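Long-range contacts in Ice-binding protein (Flavobacteriaceae bacterium, PDB 5UYT), which probably binds ice crystals and limits their growth, acting as a multi-domain antifreeze protein built on right-handed beta-helices: residues A[12-17]-A[192-197]; A[19-24]-A[31-36]. All coordinates share one frame; numbering follows the deposited sequence.

Overall arrangement
Interactions 1 and 2 lie side by side in adjoining turns of the first beta-helix, their centres about 5 Å apart, and both are largely buried. Each joins the face that contains strands 12-16 and 32-35, which pair in parallel, to the face that contains strands 21-24 and 192-195, likewise neighbours. Backbone bonds tie them together: Ala13 to Asp32 on one face, Ile192 to Ala20 on the other. Their chemistry differs with position. Interaction 1 is apolar across the solenoid interior and has no hydrogen bond between its segments. Interaction 2 combines valine packing with a threonine-carbonyl bond at one end, and strand 21-24 has its exposed residue, Thr24, at the far end.

Interaction 1 (A[12-17]-A[192-197]); sequences FALFTT and ITVTGV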
loop_
_atom_site.group_PDB
_atom_site.type_symbol
_atom_site.label_atom_id
_atom_site.label_comp_id
_atom_site.label_asym_id
_atom_site.label_seq_id
_atom_site.Cartn_x
_atom_site.Cartn_y
_atom_site.Cartn_z
ATOM N N PHE A 12 -3.810 -12.382 5.408
ATOM C CA PHE A 12 -4.541 -11.431 6.227
ATOM C C PHE A 12 -3.655 -10.613 7.148
ATOM O O PHE A 12 -2.666 -11.118 7.672
ATOM C CB PHE A 12 -5.593 -12.180 7.074
ATOM C CG PHE A 12 -6.751 -12.666 6.273
ATOM C CD1 PHE A 12 -7.935 -11.929 6.227
ATOM C CD2 PHE A 12 -6.660 -13.854 5.549
ATOM C CE1 PHE A 12 -9.011 -12.361 5.477
ATOM C CE2 PHE A 12 -7.739 -14.297 4.785
ATOM C CZ PHE A 12 -8.917 -13.550 4.752
ATOM N N ALA A 13 -4.058 -9.363 7.354
ATOM C CA ALA A 13 -3.597 -8.535 8.461
ATOM C C ALA A 13 -4.465 -8.752 9.698
ATOM O O ALA A 13 -3.934 -8.830 10.819
ATOM C CB ALA A 13 -3.649 -7.058 8.074
ATOM N N LEU A 14 -5.789 -8.813 9.499
ATOM C CA LEU A 14 -6.752 -8.987 10.597
ATOM C C LEU A 14 -7.727 -10.077 10.166
ATOM O O LEU A 14 -8.332 -9.978 9.091
ATOM C CB LEU A 14 -7.556 -7.696 10.835
ATOM C CG LEU A 14 -6.755 -6.418 11.123
ATOM C CD1 LEU A 14 -7.676 -5.187 11.142
ATOM C CD2 LEU A 14 -6.031 -6.575 12.464
ATOM N N PHE A 15 -7.883 -11.108 10.989
ATOM C CA PHE A 15 -8.796 -12.180 10.635
ATOM C C PHE A 15 -9.359 -12.886 11.863
ATOM O O PHE A 15 -8.615 -13.214 12.793
ATOM C CB PHE A 15 -8.130 -13.226 9.730
ATOM C CG PHE A 15 -9.012 -14.421 9.471
ATOM C CD1 PHE A 15 -10.029 -14.349 8.525
ATOM C CD2 PHE A 15 -8.863 -15.595 10.201
ATOM C CE1 PHE A 15 -10.871 -15.428 8.308
ATOM C CE2 PHE A 15 -9.704 -16.688 9.994
ATOM C CZ PHE A 15 -10.711 -16.605 9.043
ATOM N N THR A 16 -10.667 -13.118 11.843
ATOM C CA THR A 16 -11.282 -14.023 12.820
ATOM C C THR A 16 -12.113 -15.098 12.134
ATOM O O THR A 16 -12.798 -14.852 11.130
ATOM C CB THR A 16 -12.106 -13.295 13.915
ATOM O OG1 THR A 16 -12.602 -14.276 14.834
ATOM C CG2 THR A 16 -13.303 -12.512 13.352
ATOM N N THR A 17 -12.017 -16.303 12.670
ATOM C CA THR A 17 -12.828 -17.417 12.214
ATOM C C THR A 17 -14.315 -17.172 12.528
ATOM O O THR A 17 -15.206 -17.623 11.798
ATOM C CB THR A 17 -12.273 -18.713 12.840
ATOM O OG1 THR A 17 -11.011 -18.977 12.214
ATOM C CG2 THR A 17 -13.228 -19.921 12.668
ATOM N N ILE A 192 -12.662 -8.805 16.649
ATOM C CA ILE A 192 -11.447 -7.997 16.540
ATOM C C ILE A 192 -11.880 -6.532 16.505
ATOM O O ILE A 192 -12.685 -6.143 15.664
ATOM C CB ILE A 192 -10.620 -8.358 15.278
ATOM C CG1 ILE A 192 -10.142 -9.817 15.374
ATOM C CG2 ILE A 192 -9.447 -7.373 15.102
ATOM C CD1 ILE A 192 -9.527 -10.388 14.104
ATOM N N THR A 193 -11.333 -5.720 17.406
ATOM C CA THR A 193 -11.706 -4.310 17.496
ATOM C C THR A 193 -10.431 -3.492 17.396
ATOM O O THR A 193 -9.511 -3.669 18.214
ATOM C CB THR A 193 -12.383 -4.029 18.856
ATOM O OG1 THR A 193 -13.509 -4.889 19.007
ATOM C CG2 THR A 193 -12.853 -2.565 18.957
ATOM N N VAL A 194 -10.334 -2.628 16.382
ATOM C CA VAL A 194 -9.149 -1.795 16.237
ATOM C C VAL A 194 -9.550 -0.317 16.171
ATOM O O VAL A 194 -10.603 0.018 15.658
ATOM C CB VAL A 194 -8.286 -2.203 15.007
ATOM C CG1 VAL A 194 -7.893 -3.673 15.106
ATOM C CG2 VAL A 194 -9.003 -1.906 13.674
ATOM N N THR A 195 -8.723 0.563 16.704
ATOM C CA THR A 195 -9.052 1.989 16.688
ATOM C C THR A 195 -7.774 2.765 16.352
ATOM O O THR A 195 -6.829 2.792 17.144
ATOM C CB THR A 195 -9.711 2.452 18.030
ATOM O OG1 THR A 195 -8.805 2.211 19.103
ATOM C CG2 THR A 195 -10.958 1.646 18.343
ATOM N N GLY A 196 -7.732 3.379 15.170
ATOM C CA GLY A 196 -6.610 4.218 14.780
ATOM C C GLY A 196 -5.289 3.459 14.780
ATOM O O GLY A 196 -4.293 3.945 15.322
ATOM N N VAL A 197 -5.266 2.280 14.156
ATOM C CA VAL A 197 -4.080 1.440 14.219
ATOM C C VAL A 197 -3.296 1.421 12.906
ATOM O O VAL A 197 -3.790 1.835 11.863
ATOM C CB VAL A 197 -4.404 -0.007 14.626
ATOM C CG1 VAL A 197 -5.168 -0.002 15.944
ATOM C CG2 VAL A 197 -5.211 -0.712 13.532
#
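Ile192 makes the closest approach, and it does so to backbone: its CD1 lies over the flat face of the peptide joining Phe15 and Thr16, 3.2 Å from Phe15 O and 3.7 Å from Thr16 N. With CG1 anti to the carbonyl carbon (chi1 -63°) and the chain extended beyond it (chi2 170°), the methyl reaches straight across the interior. The same CD1 also meets Thr16 CB at 3.9 Å.

The remaining contacts are between aliphatic side chains. Leu14 forks toward two residues of strand 192-195, CD1 touching Val194 CG1 at 4.2 Å and CD2 lying 4.4 Å from Ile192 CG2. These distances are those of ordinary, unstrained hydrophobic contact. Ile29 adds to the same apolar cluster through Leu14 and Val197.

Phe15 points the opposite way, setting its CD1 3.8 Å above the ring of Phe12 near the rim, and packs on Thr57 and Ala60 of helix 55-73. The polar end of Thr16 finds its partners outside the two segments: OG1 bonds to Gly190 O and Ala18 N.

Leu14 lies where the chain turns a corner, and the contact is the filling between two faces of a right-handed beta-helix. No hydrogen bond links the segments, so the direct contact rests on close fit and burial of aliphatic groups, while backbone bonds to neighbouring strands hold each segment in its own face.

Interaction 2 (A[19-24]-A[31-36]); sequences GAVTNT and GDVGTN
Thr35 and Gly19 form the tight end of the contact: Thr35 OG1 donates to Gly19 O over 2.8 Å, in the carbonyl plane and at a C=O...donor angle of 151°. The hydroxyl, anti to its own backbone nitrogen (chi1 156°), is gripped a second time by Asn37 N. Next to this bond, Val21 rests its CG2 methyl against strand 32-35, 3.7 Å from Gly34 O and 3.9 Å from Thr35 CB, while its other branch, CG1, meets Val33 CG1 at 3.9 Å. A valine in place of Thr35 would probably leave Gly19 O without its donor and Asn37 N without that acceptor.

On the outer side of the tight end Ala20 is exposed, its methyl directed away from strand 32-35. Further along, the contact loosens. The axes of strands 21-24 and 32-35 approach to 8.1 Å and run at 129° to each other, so the two separate rather than pair as a ladder, and Thr24 is exposed.

The contact spans the corner between two faces of the beta-helix. Strand 21-24 bonds through its backbone to strand 192-195 and to Thr41, and the loop residues Ser40 and Phe43 pack on Val21. Strand 32-35 runs between strands 12-16 and 50-52, with Asn36 at its end packed on Ser58 and Ala61 of helix 55-73 and hydrogen-bonded to Thr57.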
loop_
_atom_site.group_PDB
_atom_site.type_symbol
_atom_site.label_atom_id
_atom_site.label_comp_id
_atom_site.label_asym_id
_atom_site.label_seq_id
_atom_site.Cartn_x
_atom_site.Cartn_y
_atom_site.Cartn_z
ATOM N N GLY A 19 -16.755 -13.896 14.361
ATOM C CA GLY A 19 -17.003 -12.695 15.145
ATOM C C GLY A 19 -16.936 -11.435 14.315
ATOM O O GLY A 19 -16.580 -11.474 13.141
ATOM N N ALA A 20 -17.281 -10.315 14.936
ATOM C CA ALA A 20 -17.245 -9.020 14.257
ATOM C C ALA A 20 -15.830 -8.472 14.173
ATOM O O ALA A 20 -15.010 -8.704 15.062
ATOM C CB ALA A 20 -18.143 -8.030 14.970
ATOM N N VAL A 21 -15.551 -7.762 13.086
ATOM C CA VAL A 21 -14.292 -7.056 12.901
ATOM C C VAL A 21 -14.641 -5.583 12.641
ATOM O O VAL A 21 -15.335 -5.260 11.663
ATOM C CB VAL A 21 -13.500 -7.665 11.731
ATOM C CG1 VAL A 21 -12.226 -6.870 11.453
ATOM C CG2 VAL A 21 -13.180 -9.121 12.016
ATOM N N THR A 22 -14.193 -4.708 13.544
ATOM C CA THR A 22 -14.626 -3.311 13.546
ATOM C C THR A 22 -13.435 -2.363 13.616
ATOM O O THR A 22 -12.504 -2.600 14.385
ATOM C CB THR A 22 -15.532 -3.020 14.762
ATOM O OG1 THR A 22 -16.552 -4.031 14.852
ATOM C CG2 THR A 22 -16.195 -1.625 14.605
ATOM N N ASN A 23 -13.507 -1.281 12.843
ATOM C CA ASN A 23 -12.538 -0.180 12.911
ATOM C C ASN A 23 -13.166 1.125 13.417
ATOM O O ASN A 23 -14.369 1.376 13.224
ATOM C CB ASN A 23 -11.927 0.082 11.519
ATOM C CG ASN A 23 -10.946 1.246 11.531
ATOM O OD1 ASN A 23 -9.883 1.158 12.155
ATOM N ND2 ASN A 23 -11.307 2.352 10.871
ATOM N N THR A 24 -12.341 1.943 14.066
ATOM C CA THR A 24 -12.691 3.329 14.382
ATOM C C THR A 24 -11.534 4.227 13.987
ATOM O O THR A 24 -10.379 3.888 14.248
ATOM C CB THR A 24 -12.885 3.541 15.884
ATOM O OG1 THR A 24 -13.885 2.634 16.371
ATOM C CG2 THR A 24 -13.303 4.998 16.162
ATOM N N GLY A 31 -2.727 -5.965 4.059
ATOM C CA GLY A 31 -3.132 -7.360 4.206
ATOM C C GLY A 31 -4.645 -7.425 4.079
ATOM O O GLY A 31 -5.347 -6.401 4.264
ATOM N N ASP A 32 -5.169 -8.625 3.830
ATOM C CA ASP A 32 -6.619 -8.781 3.828
ATOM C C ASP A 32 -7.190 -8.548 5.241
ATOM O O ASP A 32 -6.494 -8.738 6.260
ATOM C CB ASP A 32 -7.035 -10.147 3.279
ATOM C CG ASP A 32 -6.764 -10.313 1.786
ATOM O OD1 ASP A 32 -6.297 -9.354 1.127
ATOM O OD2 ASP A 32 -7.009 -11.433 1.270
ATOM N N VAL A 33 -8.486 -8.226 5.290
ATOM C CA VAL A 33 -9.225 -8.031 6.543
ATOM C C VAL A 33 -10.494 -8.855 6.418
ATOM O O VAL A 33 -11.211 -8.760 5.419
ATOM C CB VAL A 33 -9.612 -6.541 6.731
ATOM C CG1 VAL A 33 -10.574 -6.365 7.922
ATOM C CG2 VAL A 33 -8.358 -5.677 6.897
ATOM N N GLY A 34 -10.800 -9.667 7.415
ATOM C CA GLY A 34 -12.001 -10.448 7.254
ATOM C C GLY A 34 -12.470 -11.262 8.422
ATOM O O GLY A 34 -11.800 -11.351 9.465
ATOM N N THR A 35 -13.641 -11.853 8.223
ATOM C CA THR A 35 -14.231 -12.758 9.188
ATOM C C THR A 35 -14.989 -13.838 8.421
ATOM O O THR A 35 -15.602 -13.576 7.384
ATOM C CB THR A 35 -15.148 -11.999 10.180
ATOM O OG1 THR A 35 -16.120 -12.897 10.739
ATOM C CG2 THR A 35 -15.862 -10.809 9.476
ATOM N N ASN A 36 -14.955 -15.060 8.931
ATOM C CA ASN A 36 -15.576 -16.168 8.238
ATOM C C ASN A 36 -17.082 -16.305 8.505
ATOM O O ASN A 36 -17.721 -17.221 7.981
ATOM C CB ASN A 36 -14.827 -17.472 8.560
ATOM C CG ASN A 36 -15.263 -18.622 7.680
ATOM O OD1 ASN A 36 -15.544 -19.729 8.155
ATOM N ND2 ASN A 36 -15.368 -18.356 6.400
#